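Local coordinates for protein cellulose hydrolase (Bacillus licheniformis, PDB 4YZT) that hydrolyses internal beta-1,4-glucosidic bonds of cellulose as a three-module endoglucanase of glycoside hydrolase family 5, at residues Pro33-Gly38 with Ala66-Val71; Ser70-Val75 with Met302-Gly307; Gln143-Phe148 with Gly187-Arg192; Leu220-Tyr225 with Tyr265-Gly270. All blocks are in the same frame, centred on the assembly; numbering follows the deposited sequence.

Contact 1 of 4, residues Pro33-Gly38 with Ala66-Val71; sequences PGWNLG and AGFKSV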
# COMPACT_ATOMS: atom_id res chain seq x y z
N PRO A 33 9.53 11.76 0.21
CA PRO A 33 8.94 10.42 0.16
C PRO A 33 9.30 9.62 -1.08
O PRO A 33 9.59 10.19 -2.13
CB PRO A 33 7.44 10.72 0.15
CG PRO A 33 7.33 11.97 -0.64
CD PRO A 33 8.61 12.77 -0.35
N GLY A 34 9.22 8.30 -0.97
CA GLY A 34 9.55 7.42 -2.09
C GLY A 34 8.33 6.69 -2.63
O GLY A 34 7.27 6.67 -1.99
N TRP A 35 8.49 6.07 -3.80
CA TRP A 35 7.42 5.32 -4.45
C TRP A 35 7.96 4.08 -5.16
O TRP A 35 9.02 4.15 -5.78
CB TRP A 35 6.70 6.24 -5.43
CG TRP A 35 5.66 5.63 -6.32
CD1 TRP A 35 4.31 5.52 -6.06
CD2 TRP A 35 5.85 5.15 -7.66
NE1 TRP A 35 3.66 4.97 -7.15
CE2 TRP A 35 4.58 4.73 -8.14
CE3 TRP A 35 6.96 5.00 -8.49
CZ2 TRP A 35 4.41 4.20 -9.41
CZ3 TRP A 35 6.79 4.45 -9.75
CH2 TRP A 35 5.52 4.05 -10.20
N ASN A 36 7.25 2.96 -5.07
CA ASN A 36 7.66 1.71 -5.71
C ASN A 36 7.04 1.51 -7.08
O ASN A 36 5.84 1.71 -7.25
CB ASN A 36 7.29 0.49 -4.85
CG ASN A 36 8.26 0.25 -3.71
OD1 ASN A 36 9.17 -0.58 -3.82
ND2 ASN A 36 8.02 0.92 -2.58
N LEU A 37 7.86 1.09 -8.05
CA LEU A 37 7.34 0.65 -9.35
C LEU A 37 6.97 -0.83 -9.24
O LEU A 37 7.66 -1.70 -9.78
CB LEU A 37 8.38 0.86 -10.47
CG LEU A 37 7.94 0.57 -11.92
CD1 LEU A 37 6.99 1.64 -12.48
CD2 LEU A 37 9.15 0.42 -12.83
N GLY A 38 5.89 -1.11 -8.53
CA GLY A 38 5.54 -2.49 -8.21
C GLY A 38 4.99 -3.29 -9.38
O GLY A 38 4.50 -2.72 -10.35
N ALA A 66 4.33 14.46 -9.28
CA ALA A 66 3.67 14.25 -8.00
C ALA A 66 4.49 14.78 -6.82
O ALA A 66 3.92 15.21 -5.81
CB ALA A 66 3.39 12.77 -7.81
N GLY A 67 5.81 14.75 -6.95
CA GLY A 67 6.69 15.27 -5.91
C GLY A 67 7.44 14.22 -5.11
O GLY A 67 7.98 14.54 -4.06
N PHE A 68 7.49 12.98 -5.60
CA PHE A 68 8.32 11.99 -4.91
C PHE A 68 9.80 12.30 -5.16
O PHE A 68 10.17 12.75 -6.25
CB PHE A 68 7.96 10.56 -5.35
CG PHE A 68 6.60 10.15 -4.90
CD1 PHE A 68 6.41 9.63 -3.63
CD2 PHE A 68 5.49 10.36 -5.72
CE1 PHE A 68 5.14 9.26 -3.18
CE2 PHE A 68 4.22 10.00 -5.27
CZ PHE A 68 4.06 9.46 -4.01
N LYS A 69 10.63 12.09 -4.15
CA LYS A 69 12.06 12.34 -4.30
C LYS A 69 12.84 11.07 -4.66
O LYS A 69 13.97 11.14 -5.16
CB LYS A 69 12.64 12.94 -3.02
CG LYS A 69 12.14 14.34 -2.71
CD LYS A 69 12.89 14.90 -1.51
CE LYS A 69 12.35 16.25 -1.07
NZ LYS A 69 13.09 16.72 0.14
N SER A 70 12.26 9.91 -4.40
CA SER A 70 12.96 8.67 -4.70
C SER A 70 12.02 7.60 -5.25
O SER A 70 10.81 7.67 -5.03
CB SER A 70 13.69 8.14 -3.45
OG SER A 70 12.77 7.85 -2.41
N VAL A 71 12.57 6.66 -6.01
CA VAL A 71 11.81 5.53 -6.50
C VAL A 71 12.56 4.24 -6.22
O VAL A 71 13.79 4.19 -6.26
CB VAL A 71 11.50 5.64 -8.03
CG1 VAL A 71 10.76 6.94 -8.34
CG2 VAL A 71 12.76 5.52 -8.87
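The first beta-alpha-beta unit of the (beta/alpha)8 barrel closes where Trp-35 and Gly-34 of strand 34-36 meet Ser-70 and Val-71 of strand 70-73 in parallel register. Trp-35 N donates to Ser-70 O at 3.1 Å, and just ahead of the strands Lys-69 N reaches Pro-33 O at 3.0 Å, approaching nearly end-on to the carbonyl. Side chains fill in on the face shared by Trp-35 and Val-71, which is covered by helix 57-66. Here Trp-35 CB sits over one face of the Phe-68 ring, 4.0 Å from its centroid, a CH-pi contact only 15° off the ring normal. Pro-33 CG abuts the same ring at CD1, 3.9 Å away, the two side chains crossing at about a right angle. With CG anti to its own N (chi1 173°), the Trp-35 indole extends past Phe-68 toward Asp-305, whose OD2 accepts from NE1. On the other face Ser-70 OG, bonded to Met-31 O, comes within 3.3 Å of Gly-34 CA. A beta carbon at Gly-34 would collide with that hydroxyl, which is consistent with a glycine at this position. Backbone bonds thus set the parallel register, continued by Arg-72, while Pro-33, Trp-35 and Phe-68 pack apolar groups beside the strand start.

Contact 2 of 4, residues Ser70-Val75 with Met302-Gly307; sequences SVRIPV and MWWDNG. With BGC (beta-D-glucopyranose), chain B; BGC (beta-D-glucopyranose), chain C.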
# COMPACT_ATOMS: atom_id res chain seq x y z
N SER A 70 12.26 9.91 -4.40
CA SER A 70 12.96 8.67 -4.70
C SER A 70 12.02 7.60 -5.25
O SER A 70 10.81 7.67 -5.03
CB SER A 70 13.69 8.14 -3.45
OG SER A 70 12.77 7.85 -2.41
N VAL A 71 12.57 6.66 -6.01
CA VAL A 71 11.81 5.53 -6.50
C VAL A 71 12.56 4.24 -6.22
O VAL A 71 13.79 4.19 -6.26
CB VAL A 71 11.50 5.64 -8.03
CG1 VAL A 71 10.76 6.94 -8.34
CG2 VAL A 71 12.76 5.52 -8.87
N ARG A 72 11.80 3.20 -5.90
CA ARG A 72 12.33 1.85 -5.77
C ARG A 72 11.91 1.04 -6.97
O ARG A 72 10.74 1.01 -7.32
CB ARG A 72 11.85 1.20 -4.48
CG ARG A 72 12.27 -0.26 -4.27
CD ARG A 72 12.10 -0.56 -2.79
NE ARG A 72 12.51 -1.88 -2.31
CZ ARG A 72 11.69 -2.92 -2.12
NH1 ARG A 72 10.40 -2.85 -2.47
NH2 ARG A 72 12.17 -4.06 -1.61
N ILE A 73 12.87 0.39 -7.61
CA ILE A 73 12.61 -0.41 -8.81
C ILE A 73 12.88 -1.87 -8.50
O ILE A 73 14.02 -2.34 -8.64
CB ILE A 73 13.46 0.06 -10.03
CG1 ILE A 73 13.24 1.55 -10.30
CG2 ILE A 73 13.13 -0.75 -11.28
CD1 ILE A 73 14.24 2.15 -11.28
N PRO A 74 11.85 -2.59 -8.05
CA PRO A 74 12.05 -4.02 -7.79
C PRO A 74 12.28 -4.77 -9.09
O PRO A 74 11.60 -4.51 -10.08
CB PRO A 74 10.75 -4.45 -7.10
CG PRO A 74 9.76 -3.42 -7.40
CD PRO A 74 10.52 -2.13 -7.62
N VAL A 75 13.24 -5.69 -9.08
CA VAL A 75 13.55 -6.49 -10.26
C VAL A 75 13.69 -7.97 -9.89
O VAL A 75 14.45 -8.33 -8.98
CB VAL A 75 14.85 -6.03 -10.95
CG1 VAL A 75 15.17 -6.94 -12.13
CG2 VAL A 75 14.73 -4.57 -11.39
N MET A 302 9.04 4.52 1.72
CA MET A 302 8.81 4.26 0.29
C MET A 302 7.48 3.52 0.10
O MET A 302 7.29 2.41 0.60
CB MET A 302 9.98 3.48 -0.31
CG MET A 302 11.35 4.15 -0.04
SD MET A 302 12.71 3.62 -1.10
CE MET A 302 12.30 4.48 -2.62
N TRP A 303 6.56 4.15 -0.64
CA TRP A 303 5.16 3.71 -0.75
C TRP A 303 5.01 2.52 -1.70
O TRP A 303 5.50 2.58 -2.84
CB TRP A 303 4.32 4.89 -1.25
CG TRP A 303 2.84 4.92 -0.98
CD1 TRP A 303 2.12 4.11 -0.15
CD2 TRP A 303 1.91 5.85 -1.55
NE1 TRP A 303 0.78 4.48 -0.18
CE2 TRP A 303 0.63 5.55 -1.02
CE3 TRP A 303 2.03 6.90 -2.45
CZ2 TRP A 303 -0.51 6.27 -1.38
CZ3 TRP A 303 0.89 7.62 -2.80
CH2 TRP A 303 -0.36 7.29 -2.27
N TRP A 304 4.34 1.46 -1.26
CA TRP A 304 4.10 0.32 -2.16
C TRP A 304 2.90 0.58 -3.04
O TRP A 304 1.77 0.77 -2.57
CB TRP A 304 3.91 -1.00 -1.40
CG TRP A 304 3.69 -2.16 -2.35
CD1 TRP A 304 2.53 -2.84 -2.57
CD2 TRP A 304 4.67 -2.73 -3.24
NE1 TRP A 304 2.72 -3.81 -3.55
CE2 TRP A 304 4.03 -3.76 -3.96
CE3 TRP A 304 6.02 -2.48 -3.48
CZ2 TRP A 304 4.70 -4.54 -4.91
CZ3 TRP A 304 6.69 -3.25 -4.42
CH2 TRP A 304 6.02 -4.27 -5.13
N ASP A 305 3.16 0.56 -4.34
CA ASP A 305 2.12 0.76 -5.34
C ASP A 305 2.25 -0.35 -6.39
O ASP A 305 3.20 -0.36 -7.18
CB ASP A 305 2.26 2.16 -5.96
CG ASP A 305 1.13 2.50 -6.91
OD1 ASP A 305 0.31 1.61 -7.22
OD2 ASP A 305 1.06 3.68 -7.34
N ASN A 306 1.33 -1.31 -6.37
CA ASN A 306 1.42 -2.39 -7.34
C ASN A 306 0.79 -2.07 -8.70
O ASN A 306 0.72 -2.93 -9.57
CB ASN A 306 0.80 -3.68 -6.77
CG ASN A 306 -0.72 -3.60 -6.60
OD1 ASN A 306 -1.36 -2.60 -6.93
ND2 ASN A 306 -1.30 -4.69 -6.09
N GLY A 307 0.33 -0.83 -8.87
CA GLY A 307 -0.25 -0.41 -10.14
C GLY A 307 -1.77 -0.40 -10.10
O GLY A 307 -2.41 0.22 -10.95
C2 BGC B . 1.73 -7.25 -4.74
C3 BGC B . 0.79 -8.23 -5.35
C4 BGC B . 1.54 -9.36 -5.99
C5 BGC B . 2.47 -10.01 -4.99
C6 BGC B . 3.27 -11.10 -5.66
C1 BGC B . 2.65 -7.93 -3.76
O2 BGC B . 1.02 -6.18 -4.07
O3 BGC B . -0.07 -7.54 -6.31
O4 BGC B . 0.66 -10.42 -6.53
O5 BGC B . 3.41 -9.04 -4.38
O6 BGC B . 3.99 -11.86 -4.70
C2 BGC C . 6.60 -7.78 -1.22
C3 BGC C . 5.75 -7.24 -2.32
C4 BGC C . 4.34 -7.57 -2.12
C5 BGC C . 3.89 -7.02 -0.77
C6 BGC C . 2.43 -7.18 -0.45
C1 BGC C . 6.00 -7.20 0.03
O1 BGC C . 6.80 -7.23 1.17
O2 BGC C . 7.98 -7.30 -1.31
O3 BGC C . 6.23 -7.68 -3.67
O4 BGC C . 3.57 -6.99 -3.24
O5 BGC C . 4.67 -7.71 0.26
O6 BGC C . 2.18 -8.57 -0.30
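Between the interior of the (beta/alpha)8 barrel and the floor of its glycan pocket, Met-302 and Trp-304 meet Ser-70, Arg-72 and Pro-74 across the intervening strand 34-36. No hydrogen bond joins the segments. Met-302 bends at its thioether (chi3 75°), which brings CE to 3.4 Å from Ser-70 OG and 3.8 Å from Arg-72 CB within the barrel interior. Arg-72 runs extended up the interior, where its guanidinium is held by Glu-158, Glu-271 and Asn-161. The guanidinium turns an edge to the indole of Trp-304, NH1 lying 4.2 Å from CZ3, and Pro-74 CG touches the same corner from near the indole plane. The rest of the indole serves the sugar. Its pyrrole N-H, Trp-304 NE1, donates to O2 of the chain B glucose at 3.0 Å (157°), while C3 of the chain C glucose lies over one face toward the rim of the benzo ring, 3.9 Å above the plane. Asn-306 ND2 adds a bond to O3 of the chain B unit at 3.1 Å. With an alanine in place of Trp-304, O2 would probably lose its indole donor and C3 of the chain C unit the ring face it lies against. The site has a tryptophan just after the eighth strand, lining the sugar site at the C-terminal mouth of the barrel, as in family 5 glycosidases.

Contact 3 of 4, residues Gln143-Phe148 with Gly187-Arg192; sequences QIAERF and GKNGQR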
# COMPACT_ATOMS: atom_id res chain seq x y z
N GLN A 143 27.57 -9.44 -11.43
CA GLN A 143 27.14 -8.93 -12.74
C GLN A 143 26.36 -7.62 -12.65
O GLN A 143 26.58 -6.68 -13.45
CB GLN A 143 26.29 -9.98 -13.47
CG GLN A 143 27.10 -11.16 -13.99
CD GLN A 143 26.23 -12.19 -14.69
OE1 GLN A 143 25.78 -11.99 -15.81
NE2 GLN A 143 25.99 -13.32 -14.01
N ILE A 144 25.44 -7.54 -11.69
CA ILE A 144 24.67 -6.32 -11.48
C ILE A 144 25.60 -5.18 -11.05
O ILE A 144 25.54 -4.07 -11.59
CB ILE A 144 23.55 -6.52 -10.45
CG1 ILE A 144 22.64 -7.67 -10.88
CG2 ILE A 144 22.71 -5.25 -10.28
CD1 ILE A 144 21.55 -8.01 -9.86
N ALA A 145 26.47 -5.45 -10.09
CA ALA A 145 27.39 -4.42 -9.59
C ALA A 145 28.27 -3.84 -10.69
O ALA A 145 28.51 -2.62 -10.74
CB ALA A 145 28.26 -4.99 -8.47
N GLU A 146 28.76 -4.71 -11.56
CA GLU A 146 29.66 -4.28 -12.63
C GLU A 146 28.93 -3.40 -13.65
O GLU A 146 29.47 -2.37 -14.07
CB GLU A 146 30.28 -5.49 -13.34
CG GLU A 146 31.31 -6.26 -12.54
CD GLU A 146 32.67 -5.60 -12.49
OE1 GLU A 146 32.88 -4.57 -13.16
OE2 GLU A 146 33.56 -6.14 -11.78
N ARG A 147 27.73 -3.80 -14.06
CA ARG A 147 26.96 -3.03 -15.03
C ARG A 147 26.67 -1.61 -14.52
O ARG A 147 26.76 -0.65 -15.26
CB ARG A 147 25.64 -3.73 -15.38
CG ARG A 147 24.73 -2.95 -16.34
CD ARG A 147 25.44 -2.61 -17.67
NE ARG A 147 25.41 -3.72 -18.62
CZ ARG A 147 24.54 -3.83 -19.62
NH1 ARG A 147 23.63 -2.88 -19.82
NH2 ARG A 147 24.57 -4.88 -20.41
N PHE A 148 26.32 -1.50 -13.24
CA PHE A 148 25.87 -0.23 -12.68
C PHE A 148 26.95 0.48 -11.86
O PHE A 148 26.68 1.45 -11.15
CB PHE A 148 24.61 -0.47 -11.83
CG PHE A 148 23.40 -0.84 -12.66
CD1 PHE A 148 22.56 0.15 -13.16
CD2 PHE A 148 23.12 -2.18 -12.95
CE1 PHE A 148 21.43 -0.19 -13.93
CE2 PHE A 148 22.01 -2.52 -13.72
CZ PHE A 148 21.16 -1.52 -14.22
N GLY A 187 35.84 1.42 -7.80
CA GLY A 187 35.28 2.66 -8.34
C GLY A 187 34.19 3.22 -7.44
O GLY A 187 34.34 3.21 -6.21
N LYS A 188 33.09 3.70 -8.02
CA LYS A 188 32.01 4.26 -7.22
C LYS A 188 31.28 3.21 -6.36
O LYS A 188 30.61 3.57 -5.38
CB LYS A 188 31.00 4.99 -8.12
CG LYS A 188 31.58 6.27 -8.75
CD LYS A 188 30.54 7.03 -9.58
CE LYS A 188 29.45 7.66 -8.70
NZ LYS A 188 29.85 8.99 -8.14
N ASN A 189 31.41 1.93 -6.71
CA ASN A 189 30.83 0.87 -5.89
C ASN A 189 31.56 0.76 -4.55
O ASN A 189 31.08 0.11 -3.62
CB ASN A 189 30.85 -0.47 -6.62
CG ASN A 189 29.74 -0.58 -7.65
OD1 ASN A 189 28.87 0.28 -7.72
ND2 ASN A 189 29.76 -1.65 -8.44
N GLY A 190 32.72 1.39 -4.46
CA GLY A 190 33.46 1.43 -3.21
C GLY A 190 32.71 2.23 -2.15
O GLY A 190 32.81 1.94 -0.96
N GLN A 191 31.95 3.22 -2.59
CA GLN A 191 31.24 4.08 -1.65
C GLN A 191 29.73 4.08 -1.83
O GLN A 191 29.01 4.77 -1.10
CB GLN A 191 31.76 5.52 -1.77
CG GLN A 191 33.24 5.67 -1.44
CD GLN A 191 33.53 5.33 0.01
OE1 GLN A 191 32.78 5.72 0.92
NE2 GLN A 191 34.61 4.60 0.25
N ARG A 192 29.23 3.31 -2.79
CA ARG A 192 27.79 3.31 -3.06
C ARG A 192 27.01 2.85 -1.83
O ARG A 192 27.45 1.96 -1.10
CB ARG A 192 27.46 2.43 -4.26
CG ARG A 192 26.01 2.55 -4.71
CD ARG A 192 25.74 1.79 -6.01
NE ARG A 192 26.71 2.15 -7.03
CZ ARG A 192 26.67 3.27 -7.74
NH1 ARG A 192 25.72 4.17 -7.54
NH2 ARG A 192 27.61 3.51 -8.65
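The guanidinium of Arg-192 has Phe-148 O over one face and Asn-189 OD1 at its edge, in plane. Phe-148 O stands 3.4 Å from Arg-192 NH2, but the angle is too poor for a hydrogen bond. At the edge, by contrast, Arg-192 NE donates to Asn-189 OD1 at 2.9 Å and almost perfectly straight (176°), a bond within one segment that fixes the amide of Asn-189. The opposite end of that amide makes the one hydrogen bond across the contact: Asn-189 ND2 donates a hydrogen bond to Ala-145 O at 2.8 Å. The acceptor lies in the amide plane, yet the donor stands well above the plane of the Ala-145 carbonyl. ND2 also rests 3.7 Å from Ala-145 CB and has a second partner in Thr-185 OG1, which leaves little freedom to flip the amide. A bend at chi3 (-51°) turns the Arg-192 guanidinium toward the chain that follows helix 130-147, where NH1 and NH2 bond the carbonyls of Lys-149, Lys-151, Ser-152 and Leu-155. This gathering of carbonyls beyond the helix would probably attract its positive charge. An asparagine and an arginine thereby tie the loop before strand 194-196 to the end of helix 130-147. The connection belongs to the N-terminal rim of the (beta/alpha)8 barrel, where helices turn back into strands, far from the bound sugars.

Contact 4 of 4, residues Leu220-Tyr225 with Tyr265-Gly270; sequences LTYHYY and YPVIIG. With BGC (beta-D-glucopyranose), chain C.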
# COMPACT_ATOMS: atom_id res chain seq x y z
N LEU A 220 19.96 0.58 6.49
CA LEU A 220 19.17 -0.54 7.00
C LEU A 220 17.74 -0.44 6.47
O LEU A 220 17.27 0.66 6.19
CB LEU A 220 19.17 -0.57 8.53
CG LEU A 220 20.56 -0.49 9.18
CD1 LEU A 220 20.46 -0.66 10.69
CD2 LEU A 220 21.53 -1.50 8.57
N THR A 221 17.06 -1.57 6.35
CA THR A 221 15.70 -1.54 5.84
C THR A 221 14.78 -2.52 6.55
O THR A 221 15.22 -3.53 7.11
CB THR A 221 15.67 -1.83 4.31
OG1 THR A 221 14.41 -1.43 3.75
CG2 THR A 221 15.95 -3.31 4.02
N TYR A 222 13.50 -2.19 6.55
CA TYR A 222 12.42 -3.12 6.90
C TYR A 222 11.19 -2.70 6.10
O TYR A 222 11.18 -1.63 5.47
CB TYR A 222 12.14 -3.13 8.41
CG TYR A 222 11.65 -1.82 8.99
CD1 TYR A 222 10.29 -1.58 9.16
CD2 TYR A 222 12.54 -0.82 9.38
CE1 TYR A 222 9.83 -0.38 9.68
CE2 TYR A 222 12.09 0.39 9.91
CZ TYR A 222 10.73 0.60 10.06
OH TYR A 222 10.27 1.78 10.59
N HIS A 223 10.18 -3.56 6.10
CA HIS A 223 8.89 -3.22 5.51
C HIS A 223 7.86 -3.13 6.63
O HIS A 223 7.99 -3.79 7.67
CB HIS A 223 8.46 -4.27 4.47
CG HIS A 223 9.40 -4.39 3.31
ND1 HIS A 223 9.26 -5.36 2.34
CD2 HIS A 223 10.48 -3.65 2.95
CE1 HIS A 223 10.22 -5.22 1.44
NE2 HIS A 223 10.98 -4.20 1.80
N TYR A 224 6.83 -2.32 6.42
CA TYR A 224 5.82 -2.16 7.46
C TYR A 224 4.43 -2.22 6.89
O TYR A 224 4.06 -1.35 6.09
CB TYR A 224 6.01 -0.83 8.20
CG TYR A 224 5.19 -0.73 9.46
CD1 TYR A 224 5.63 -1.33 10.64
CD2 TYR A 224 3.97 -0.06 9.48
CE1 TYR A 224 4.88 -1.25 11.82
CE2 TYR A 224 3.21 0.04 10.65
CZ TYR A 224 3.67 -0.57 11.81
OH TYR A 224 2.94 -0.50 12.99
N TYR A 225 3.66 -3.21 7.32
CA TYR A 225 2.28 -3.39 6.85
C TYR A 225 1.33 -3.74 8.00
O TYR A 225 0.44 -4.58 7.84
CB TYR A 225 2.22 -4.50 5.80
CG TYR A 225 2.77 -4.17 4.42
CD1 TYR A 225 2.16 -3.21 3.60
CD2 TYR A 225 3.87 -4.86 3.91
CE1 TYR A 225 2.64 -2.94 2.33
CE2 TYR A 225 4.36 -4.61 2.63
CZ TYR A 225 3.74 -3.65 1.85
OH TYR A 225 4.22 -3.40 0.58
N TYR A 265 22.97 4.98 11.75
CA TYR A 265 22.53 4.17 10.61
C TYR A 265 21.33 4.79 9.91
O TYR A 265 20.26 4.89 10.51
CB TYR A 265 22.16 2.74 11.04
CG TYR A 265 23.34 1.90 11.45
CD1 TYR A 265 24.16 1.31 10.50
CD2 TYR A 265 23.65 1.71 12.79
CE1 TYR A 265 25.25 0.54 10.87
CE2 TYR A 265 24.75 0.94 13.17
CZ TYR A 265 25.54 0.36 12.20
OH TYR A 265 26.62 -0.41 12.56
N PRO A 266 21.48 5.18 8.63
CA PRO A 266 20.28 5.59 7.89
C PRO A 266 19.33 4.41 7.74
O PRO A 266 19.78 3.25 7.75
CB PRO A 266 20.83 6.02 6.52
CG PRO A 266 22.32 6.25 6.76
CD PRO A 266 22.69 5.24 7.80
N VAL A 267 18.03 4.68 7.63
CA VAL A 267 17.04 3.62 7.50
C VAL A 267 16.03 3.93 6.40
O VAL A 267 15.52 5.07 6.29
CB VAL A 267 16.31 3.38 8.85
CG1 VAL A 267 15.14 2.41 8.68
CG2 VAL A 267 17.29 2.84 9.91
N ILE A 268 15.77 2.92 5.58
CA ILE A 268 14.74 2.99 4.55
C ILE A 268 13.62 2.01 4.85
O ILE A 268 13.85 0.81 5.00
CB ILE A 268 15.30 2.67 3.14
CG1 ILE A 268 16.25 3.76 2.67
CG2 ILE A 268 14.15 2.51 2.12
CD1 ILE A 268 16.94 3.44 1.32
N ILE A 269 12.40 2.52 4.93
CA ILE A 269 11.22 1.67 4.98
C ILE A 269 10.88 1.36 3.53
O ILE A 269 10.28 2.19 2.84
CB ILE A 269 10.06 2.36 5.70
CG1 ILE A 269 10.46 2.76 7.13
CG2 ILE A 269 8.84 1.48 5.76
CD1 ILE A 269 9.68 3.93 7.68
N GLY A 270 11.33 0.21 3.05
CA GLY A 270 11.27 -0.07 1.62
C GLY A 270 9.87 -0.22 1.06
O GLY A 270 9.64 0.01 -0.13
C2 BGC C . 6.60 -7.78 -1.22
C3 BGC C . 5.75 -7.24 -2.32
C4 BGC C . 4.34 -7.57 -2.12
C5 BGC C . 3.89 -7.02 -0.77
C6 BGC C . 2.43 -7.18 -0.45
C1 BGC C . 6.00 -7.20 0.03
O1 BGC C . 6.80 -7.23 1.17
O2 BGC C . 7.98 -7.30 -1.31
O3 BGC C . 6.23 -7.68 -3.67
O4 BGC C . 3.57 -6.99 -3.24
O5 BGC C . 4.67 -7.71 0.26
O6 BGC C . 2.18 -8.57 -0.30
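In the wall of the (beta/alpha)8 barrel, parallel strands 218-224 and 267-272, the sixth and seventh, pair closely from Leu-220 to Tyr-222 and on to Tyr-224 with Glu-271, while His-223 and Tyr-225 turn their side chains to the glycan pocket. Leu-220 O accepts from Ile-268 N at 2.8 Å and Leu-220 N donates to Pro-266 O, and Gly-270 N reaches Tyr-222 O. Inside the barrel, Thr-221 OG1 donates to Ile-268 O at 2.6 Å; its hydroxyl stands anti to the backbone N (chi1 -163°), which carries it across to the neighbouring strand. Ile-268 O also takes a weak bond from Tyr-222 N. Outside, beneath helix 243-261, the Tyr-222 and Ile-269 side chains lie alongside each other, CZ meeting CG1 at 3.7 Å, while Val-267 CG1 touches Tyr-222 CE2. This tight apolar layer buries Tyr-222 OH without a polar partner in the model. Leu-220 CD1 extends it, packing against Tyr-265 CB at 3.8 Å, but Tyr-265 itself is partly exposed. The sugar end is looser: partly exposed Tyr-225 touches nothing of segment 265-270, brings a ring edge near O1 of the chain C glucose and bonds Glu-271 through its hydroxyl. His-223 ND1 is bonded to Glu-162 and, weakly, to the same O1 at 3.3 Å. With a leucine in place of His-223, Glu-162 would probably be left without this mate and O1 without its weak partner. Beside the imidazole, Gly-270 CA passes 3.9 Å from His-223 CD2, where a beta carbon would press tightly on NE2.

In the fold
Contacts 1, 2 and 4 belong to one closed parallel barrel. Contacts 1 and 4 join adjacent strands through backbone bonds, whereas contact 2 reaches across strand 34-36 without a hydrogen bond between its segments, through the side chains of Met-302 and Trp-304. Contacts 1 and 2 share Ser-70 and Val-71, and Asn-36 binds both Arg-72 and Gly-270 O, tying three contacts together in the interior. Contacts 2 and 4 reach the pocket and both touch the chain C glucose; there the apolar packing gives way to bonds with sugar hydroxyls. Contact 3, although mostly buried itself, lies about 22 Å between centres from contacts 2 and 4, near the protein's periphery, and relies on amide and guanidinium groups holding main-chain carbonyls instead of strand pairing.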